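Local coordinates for pirin-like protein (Geobacillus kaustophilus, PDB 2P17) that binds one iron ion per subunit and belongs to the pirin family of the cupin superfamily, though its biological role is not established, at residues G59-T64 / L114-P119; V170-E175 / L235-Y240; F191-E196 / G211-F216. One frame throughout, in Å; residues are numbered along the deposited sequence.

The fold is built mainly of strands, with hardly any helix, and the three contacts sample both of its cupin-type halves. Contact 1 comes first along the chain and joins strands 60-66 and 109-117 in the N-terminal half, beside the iron site. Contacts 2 and 3 follow in the C-terminal cupin domain, away from that site. Their centres lie about 9 Å apart. Strand 235-242, used by contact 2, pairs with strand 189-196, used by contact 3, and 191-196/211-216 falls between the two segments of contact 2. The centre of contact 1 lies about 21 Å from that of contact 2 and about 19 Å from that of contact 3. L114 of contact 1 touches Y240 and F191, linking the halves.

Contact 1. Residues G59-T64 / L114-P119; sequences GIETVT and LWVNLP
I60 CD1 lies over one face of the W115 indole, 3.9 Å from the centroid of the six-membered ring, a CH-pi contact. The I60 branch CG1 sits between the backbone N and the carbonyl carbon (chi1 68°), which sends CD1 to the ring although the side chain sets out away from the other strand. The T62 side chain lies alongside that of W115, pointing the same way, and its CG2 comes within 3.6 Å of W115 CD1. W115 also meets the ring of H57, an iron ligand, so this face of the sheet borders the metal site. The two strands are an antiparallel pair of the N-terminal pirin cupin domain. Two-way backbone bonds join E61 with V116 and V63 with L114; E61 N to V116 O is 2.8 Å and nearly straight. On the other face, the CB atoms of V63 and L114 lie 4.2 Å apart. L118 N gives only a weak bond to G59 O, at 3.3 Å. L118 CD2 packs on E61 CG at 3.8 Å. Each oxygen of the E61 carboxylate has a partner. A water donates to E61 OE1 and to N117 O, bridging the segments, while T92 OG1 bonds E61 OE2. W90 NE1 adds a weak bond to OE1. Further out, K123 NZ bonds N117 OD1, G59 O and L118 O.

Contact 2. Residues V170-E175 / L235-Y240; sequences VEMIVE and LRLLLY
L235 begins this antiparallel strand pair of the C-terminal cupin domain by exchanging backbone bonds with V174; their CB atoms sit 4.2 Å apart on the face that packs against strand 224-231. R236 lies on the other face. Its chain is extended from CG to NE and runs beside I173, whose CD1 lies over the centre of one guanidinium face, 3.8 Å above the plane. R236 forms a side-on salt bridge with E171: NE at 2.8 Å and NH2 at 2.7 Å both donate to E171 OE2, in bent bonds (144° each). OE2 lies in the guanidinium plane, but both nitrogens sit above the same face of the carboxylate, the two planes 48° apart. E171 OE2 also bonds Y65, and E171 OE1 makes a salt bridge with R148. These partners probably favour the charged carboxylate. L237 trades backbone bonds with M172, a selenomethionine. L237 CG takes the cramped position between backbone N and carbonyl carbon (chi1 65°), and CD1 touches M172 CG at 3.9 Å. L238 returns to the face of R236 and rests CD2 on E171 CB at 3.7 Å. L239 closes the pairing with two backbone bonds to V170; L239 CB meets V170 CG2 at 3.7 Å, and L239 CD1 reaches M172 CE at 3.9 Å.

Contact 3. Residues F191-E196 / G211-F216; sequences FLYILE and GQALFF
F216 lays its ring over the backbone of F191. F191 CA sits 3.6 Å above the ring plane, over its centre. F216 CG is turned away from its own carbonyl carbon (chi1 -49°), which swings the ring back across to the opposite strand. L192 CD2 meets this ring at its edge, in plane, 3.9 Å from F216 CE1. L192 CG stands between the backbone N and the carbonyl carbon (chi1 59°), and its other methyl, CD1, touches L214 CB at 4.0 Å. On the opposite face of the sheet F191 and F215 lie side by side. F191 CB comes to 3.5 Å from F215 CD1, and the two rings are oblique, with planes at 38°. F191 also meets the ring of Y240, and R9 makes a cation-pi contact with F215. The segments form an antiparallel pair within the C-terminal cupin domain. L192 and L214 exchange backbone bonds in both directions, I194 N donates to Q212 O, and G211 N donates to I194 O. Strand 189-196 ends in a classic beta bulge, where L195 and E196 both face R236 of the neighbouring strand 235-242. Y193 CG is anti to the backbone N, which lays the ring obliquely against Q212 and G211. Its CD1 lies 3.4 Å from Q212 O and its OH 3.5 Å from G211 CA. I194 CD1 reaches L214 CD1, beside F201.

Contact 1. Residues G59-T64 / L114-P119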
# COMPACT_ATOMS: atom_id res chain seq x y z
N GLY A 59 -6.80 -11.33 13.05
CA GLY A 59 -7.21 -11.96 11.80
C GLY A 59 -6.90 -11.18 10.54
O GLY A 59 -7.41 -11.50 9.46
N ILE A 60 -6.06 -10.15 10.67
CA ILE A 60 -5.69 -9.26 9.56
C ILE A 60 -4.22 -8.89 9.69
O ILE A 60 -3.57 -9.22 10.69
CB ILE A 60 -6.55 -7.95 9.52
CG1 ILE A 60 -6.25 -7.04 10.72
CG2 ILE A 60 -8.04 -8.29 9.39
CD1 ILE A 60 -6.88 -5.63 10.56
N GLU A 61 -3.70 -8.25 8.64
CA GLU A 61 -2.44 -7.52 8.72
C GLU A 61 -2.71 -6.04 8.43
O GLU A 61 -3.63 -5.71 7.68
CB GLU A 61 -1.42 -8.03 7.71
CG GLU A 61 -1.20 -9.54 7.76
CD GLU A 61 -0.04 -9.93 6.88
OE1 GLU A 61 -0.20 -9.90 5.64
OE2 GLU A 61 1.04 -10.24 7.42
N THR A 62 -1.91 -5.16 9.02
CA THR A 62 -1.96 -3.75 8.66
C THR A 62 -0.61 -3.33 8.12
O THR A 62 0.43 -3.80 8.59
CB THR A 62 -2.35 -2.84 9.82
OG1 THR A 62 -1.34 -2.89 10.83
CG2 THR A 62 -3.69 -3.27 10.42
N VAL A 63 -0.63 -2.46 7.11
CA VAL A 63 0.60 -2.01 6.48
C VAL A 63 0.55 -0.50 6.40
O VAL A 63 -0.35 0.05 5.75
CB VAL A 63 0.75 -2.59 5.07
CG1 VAL A 63 2.09 -2.15 4.48
CG2 VAL A 63 0.71 -4.12 5.10
N THR A 64 1.50 0.16 7.06
CA THR A 64 1.53 1.62 7.11
C THR A 64 2.65 2.15 6.24
O THR A 64 3.77 1.65 6.32
CB THR A 64 1.80 2.13 8.54
OG1 THR A 64 1.00 1.40 9.48
CG2 THR A 64 1.50 3.62 8.67
N LEU A 114 -3.10 0.39 5.17
CA LEU A 114 -3.75 -0.68 4.42
C LEU A 114 -4.06 -1.86 5.34
O LEU A 114 -3.26 -2.19 6.21
CB LEU A 114 -2.77 -1.15 3.32
CG LEU A 114 -3.20 -2.30 2.44
CD1 LEU A 114 -4.13 -1.79 1.34
CD2 LEU A 114 -1.97 -2.98 1.83
N TRP A 115 -5.24 -2.45 5.16
CA TRP A 115 -5.55 -3.72 5.83
C TRP A 115 -5.55 -4.83 4.82
O TRP A 115 -6.13 -4.71 3.73
CB TRP A 115 -6.92 -3.68 6.48
CG TRP A 115 -7.04 -2.83 7.71
CD1 TRP A 115 -6.13 -1.91 8.17
CD2 TRP A 115 -8.15 -2.79 8.60
NE1 TRP A 115 -6.60 -1.32 9.32
CE2 TRP A 115 -7.84 -1.83 9.60
CE3 TRP A 115 -9.37 -3.48 8.67
CZ2 TRP A 115 -8.73 -1.54 10.66
CZ3 TRP A 115 -10.25 -3.18 9.72
CH2 TRP A 115 -9.92 -2.23 10.70
N VAL A 116 -4.89 -5.93 5.18
CA VAL A 116 -4.83 -7.12 4.34
C VAL A 116 -5.51 -8.25 5.08
O VAL A 116 -5.24 -8.47 6.27
CB VAL A 116 -3.38 -7.51 4.03
CG1 VAL A 116 -3.34 -8.64 2.99
CG2 VAL A 116 -2.56 -6.32 3.54
N ASN A 117 -6.41 -8.97 4.42
CA ASN A 117 -7.07 -10.09 5.08
C ASN A 117 -6.09 -11.25 5.27
O ASN A 117 -5.18 -11.44 4.47
CB ASN A 117 -8.25 -10.56 4.24
CG ASN A 117 -9.26 -11.35 5.04
OD1 ASN A 117 -9.23 -11.37 6.27
ND2 ASN A 117 -10.18 -12.01 4.33
N LEU A 118 -6.29 -12.00 6.35
CA LEU A 118 -5.63 -13.29 6.51
C LEU A 118 -6.61 -14.40 6.14
O LEU A 118 -7.77 -14.36 6.56
CB LEU A 118 -5.14 -13.51 7.95
CG LEU A 118 -3.95 -12.66 8.44
CD1 LEU A 118 -3.74 -12.81 9.93
CD2 LEU A 118 -2.69 -13.06 7.72
N PRO A 119 -6.14 -15.40 5.38
CA PRO A 119 -6.99 -16.57 5.11
C PRO A 119 -7.26 -17.32 6.41
O PRO A 119 -6.50 -17.20 7.37
CB PRO A 119 -6.12 -17.45 4.20
CG PRO A 119 -5.05 -16.54 3.67
CD PRO A 119 -4.82 -15.51 4.72
O HOH W 1 -2.07 -11.79 4.73

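Contact 2. Residues V170-E175 / L235-Y240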
# COMPACT_ATOMS: atom_id res chain seq x y z
N VAL A 170 5.02 -1.66 -4.21
CA VAL A 170 6.16 -0.94 -4.76
C VAL A 170 5.92 0.55 -4.77
O VAL A 170 4.79 1.02 -4.95
CB VAL A 170 6.52 -1.41 -6.20
CG1 VAL A 170 6.89 -2.90 -6.25
CG2 VAL A 170 5.42 -1.09 -7.20
N GLU A 171 6.99 1.30 -4.53
CA GLU A 171 6.96 2.74 -4.66
C GLU A 171 7.70 3.15 -5.93
O GLU A 171 8.87 2.81 -6.10
CB GLU A 171 7.60 3.38 -3.43
CG GLU A 171 7.59 4.90 -3.46
CD GLU A 171 8.32 5.47 -2.27
OE1 GLU A 171 9.26 4.80 -1.81
OE2 GLU A 171 7.96 6.57 -1.83
N MSE A 172 7.02 3.89 -6.79
CA MSE A 172 7.63 4.37 -8.03
C MSE A 172 7.84 5.86 -7.98
O MSE A 172 6.94 6.60 -7.60
CB MSE A 172 6.75 4.05 -9.23
CG MSE A 172 6.43 2.61 -9.40
SE MSE A 172 5.57 2.40 -11.11
CE MSE A 172 4.79 0.79 -10.74
N ILE A 173 9.05 6.27 -8.35
CA ILE A 173 9.37 7.68 -8.56
C ILE A 173 9.83 7.76 -10.01
O ILE A 173 10.84 7.15 -10.39
CB ILE A 173 10.46 8.19 -7.61
CG1 ILE A 173 10.03 8.00 -6.14
CG2 ILE A 173 10.74 9.66 -7.91
CD1 ILE A 173 11.13 8.35 -5.11
N VAL A 174 9.08 8.51 -10.81
CA VAL A 174 9.25 8.46 -12.26
C VAL A 174 9.40 9.88 -12.80
O VAL A 174 8.59 10.75 -12.50
CB VAL A 174 8.04 7.78 -12.94
CG1 VAL A 174 8.31 7.54 -14.41
CG2 VAL A 174 7.71 6.43 -12.26
N GLU A 175 10.45 10.10 -13.59
CA GLU A 175 10.70 11.41 -14.20
C GLU A 175 9.75 11.63 -15.37
O GLU A 175 9.36 10.68 -16.06
CB GLU A 175 12.17 11.54 -14.63
CG GLU A 175 13.21 11.27 -13.52
CD GLU A 175 13.07 12.17 -12.30
OE1 GLU A 175 13.05 13.41 -12.48
OE2 GLU A 175 13.00 11.65 -11.16
N LEU A 235 6.46 12.07 -10.99
CA LEU A 235 5.42 11.19 -10.46
C LEU A 235 5.94 10.34 -9.31
O LEU A 235 6.99 9.72 -9.41
CB LEU A 235 4.91 10.28 -11.59
CG LEU A 235 3.84 9.22 -11.37
CD1 LEU A 235 2.51 9.85 -11.01
CD2 LEU A 235 3.68 8.41 -12.64
N ARG A 236 5.17 10.30 -8.22
CA ARG A 236 5.46 9.40 -7.12
C ARG A 236 4.17 8.66 -6.77
O ARG A 236 3.13 9.28 -6.61
CB ARG A 236 5.99 10.15 -5.90
CG ARG A 236 6.52 9.24 -4.80
CD ARG A 236 7.31 10.05 -3.77
NE ARG A 236 8.00 9.18 -2.83
CZ ARG A 236 9.08 9.53 -2.13
NH1 ARG A 236 9.62 10.75 -2.26
NH2 ARG A 236 9.64 8.66 -1.29
N LEU A 237 4.24 7.33 -6.68
CA LEU A 237 3.03 6.54 -6.42
C LEU A 237 3.36 5.26 -5.68
O LEU A 237 4.50 4.80 -5.67
CB LEU A 237 2.30 6.24 -7.74
CG LEU A 237 3.01 5.35 -8.77
CD1 LEU A 237 2.91 3.86 -8.45
CD2 LEU A 237 2.43 5.62 -10.15
N LEU A 238 2.34 4.69 -5.05
CA LEU A 238 2.41 3.37 -4.44
C LEU A 238 1.49 2.42 -5.19
O LEU A 238 0.33 2.74 -5.42
CB LEU A 238 2.01 3.43 -2.96
CG LEU A 238 2.97 4.19 -2.04
CD1 LEU A 238 2.26 4.50 -0.74
CD2 LEU A 238 4.25 3.42 -1.82
N LEU A 239 2.01 1.26 -5.57
CA LEU A 239 1.21 0.22 -6.21
C LEU A 239 1.08 -0.95 -5.25
O LEU A 239 2.08 -1.43 -4.69
CB LEU A 239 1.87 -0.24 -7.52
CG LEU A 239 1.18 -1.28 -8.40
CD1 LEU A 239 1.54 -1.09 -9.86
CD2 LEU A 239 1.53 -2.71 -7.96
N TYR A 240 -0.16 -1.41 -5.08
CA TYR A 240 -0.47 -2.53 -4.19
C TYR A 240 -1.21 -3.58 -4.99
O TYR A 240 -2.20 -3.26 -5.64
CB TYR A 240 -1.42 -2.09 -3.08
CG TYR A 240 -0.98 -0.99 -2.16
CD1 TYR A 240 -0.39 -1.28 -0.93
CD2 TYR A 240 -1.22 0.35 -2.47
CE1 TYR A 240 -0.04 -0.26 -0.02
CE2 TYR A 240 -0.87 1.38 -1.57
CZ TYR A 240 -0.28 1.06 -0.36
OH TYR A 240 0.04 2.07 0.52

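Contact 3. Residues F191-E196 / G211-F216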
# COMPACT_ATOMS: atom_id res chain seq x y z
N PHE A 191 -4.26 -2.06 -7.33
CA PHE A 191 -4.55 -0.68 -7.62
C PHE A 191 -3.28 0.11 -7.32
O PHE A 191 -2.33 -0.43 -6.74
CB PHE A 191 -5.71 -0.17 -6.74
CG PHE A 191 -5.39 -0.17 -5.27
CD1 PHE A 191 -4.83 0.96 -4.68
CD2 PHE A 191 -5.57 -1.31 -4.50
CE1 PHE A 191 -4.48 0.96 -3.34
CE2 PHE A 191 -5.22 -1.33 -3.15
CZ PHE A 191 -4.68 -0.19 -2.57
N LEU A 192 -3.27 1.37 -7.69
CA LEU A 192 -2.19 2.26 -7.26
C LEU A 192 -2.77 3.55 -6.71
O LEU A 192 -3.90 3.91 -7.03
CB LEU A 192 -1.14 2.50 -8.37
CG LEU A 192 -1.63 3.12 -9.69
CD1 LEU A 192 -1.81 4.64 -9.59
CD2 LEU A 192 -0.67 2.77 -10.82
N TYR A 193 -2.00 4.23 -5.87
CA TYR A 193 -2.41 5.51 -5.33
C TYR A 193 -1.30 6.52 -5.60
O TYR A 193 -0.13 6.24 -5.32
CB TYR A 193 -2.70 5.41 -3.82
CG TYR A 193 -3.06 6.74 -3.23
CD1 TYR A 193 -4.31 7.30 -3.46
CD2 TYR A 193 -2.14 7.46 -2.46
CE1 TYR A 193 -4.64 8.53 -2.92
CE2 TYR A 193 -2.45 8.71 -1.93
CZ TYR A 193 -3.72 9.22 -2.17
OH TYR A 193 -4.07 10.46 -1.65
N ILE A 194 -1.67 7.68 -6.15
CA ILE A 194 -0.68 8.65 -6.58
C ILE A 194 -0.43 9.68 -5.48
O ILE A 194 -1.35 10.37 -5.05
CB ILE A 194 -1.09 9.34 -7.90
CG1 ILE A 194 -1.30 8.28 -8.98
CG2 ILE A 194 -0.01 10.31 -8.34
CD1 ILE A 194 -1.93 8.80 -10.26
N LEU A 195 0.83 9.77 -5.06
CA LEU A 195 1.23 10.72 -4.02
C LEU A 195 1.54 12.11 -4.57
O LEU A 195 1.26 13.12 -3.91
CB LEU A 195 2.47 10.19 -3.28
CG LEU A 195 2.28 8.86 -2.55
CD1 LEU A 195 3.64 8.26 -2.17
CD2 LEU A 195 1.40 9.06 -1.34
N GLU A 196 2.14 12.15 -5.75
CA GLU A 196 2.69 13.40 -6.32
C GLU A 196 2.65 13.29 -7.83
O GLU A 196 2.94 12.24 -8.40
CB GLU A 196 4.14 13.59 -5.85
CG GLU A 196 4.76 14.96 -6.12
CD GLU A 196 6.29 14.95 -5.92
OE1 GLU A 196 6.82 13.98 -5.31
OE2 GLU A 196 6.95 15.90 -6.38
N GLY A 211 -3.60 12.17 -5.43
CA GLY A 211 -4.84 12.07 -4.66
C GLY A 211 -5.85 11.12 -5.26
O GLY A 211 -6.97 11.01 -4.77
N GLN A 212 -5.45 10.42 -6.32
CA GLN A 212 -6.32 9.43 -6.96
C GLN A 212 -5.81 8.02 -6.80
O GLN A 212 -4.59 7.78 -6.81
CB GLN A 212 -6.50 9.74 -8.45
CG GLN A 212 -7.07 11.13 -8.70
CD GLN A 212 -7.47 11.32 -10.13
OE1 GLN A 212 -6.66 11.11 -11.04
NE2 GLN A 212 -8.72 11.71 -10.36
N ALA A 213 -6.76 7.10 -6.64
CA ALA A 213 -6.49 5.66 -6.71
C ALA A 213 -6.99 5.11 -8.03
O ALA A 213 -8.14 5.38 -8.42
CB ALA A 213 -7.14 4.94 -5.55
N LEU A 214 -6.14 4.34 -8.71
CA LEU A 214 -6.47 3.77 -10.02
C LEU A 214 -6.48 2.27 -9.88
O LEU A 214 -5.48 1.69 -9.48
CB LEU A 214 -5.45 4.21 -11.08
CG LEU A 214 -5.65 5.61 -11.68
CD1 LEU A 214 -5.38 6.72 -10.67
CD2 LEU A 214 -4.72 5.78 -12.86
N PHE A 215 -7.64 1.65 -10.16
CA PHE A 215 -7.83 0.22 -9.93
C PHE A 215 -7.60 -0.55 -11.21
O PHE A 215 -7.97 -0.09 -12.29
CB PHE A 215 -9.23 -0.04 -9.40
CG PHE A 215 -9.46 0.56 -8.05
CD1 PHE A 215 -9.24 -0.19 -6.89
CD2 PHE A 215 -9.83 1.90 -7.92
CE1 PHE A 215 -9.41 0.39 -5.64
CE2 PHE A 215 -10.00 2.48 -6.68
CZ PHE A 215 -9.80 1.72 -5.53
N PHE A 216 -7.03 -1.75 -11.09
CA PHE A 216 -6.61 -2.53 -12.25
C PHE A 216 -7.68 -3.55 -12.67
O PHE A 216 -8.36 -4.12 -11.84
CB PHE A 216 -5.30 -3.30 -11.99
CG PHE A 216 -4.18 -2.46 -11.40
CD1 PHE A 216 -4.07 -1.09 -11.68
CD2 PHE A 216 -3.21 -3.06 -10.60
CE1 PHE A 216 -3.04 -0.34 -11.13
CE2 PHE A 216 -2.17 -2.31 -10.05
CZ PHE A 216 -2.08 -0.95 -10.32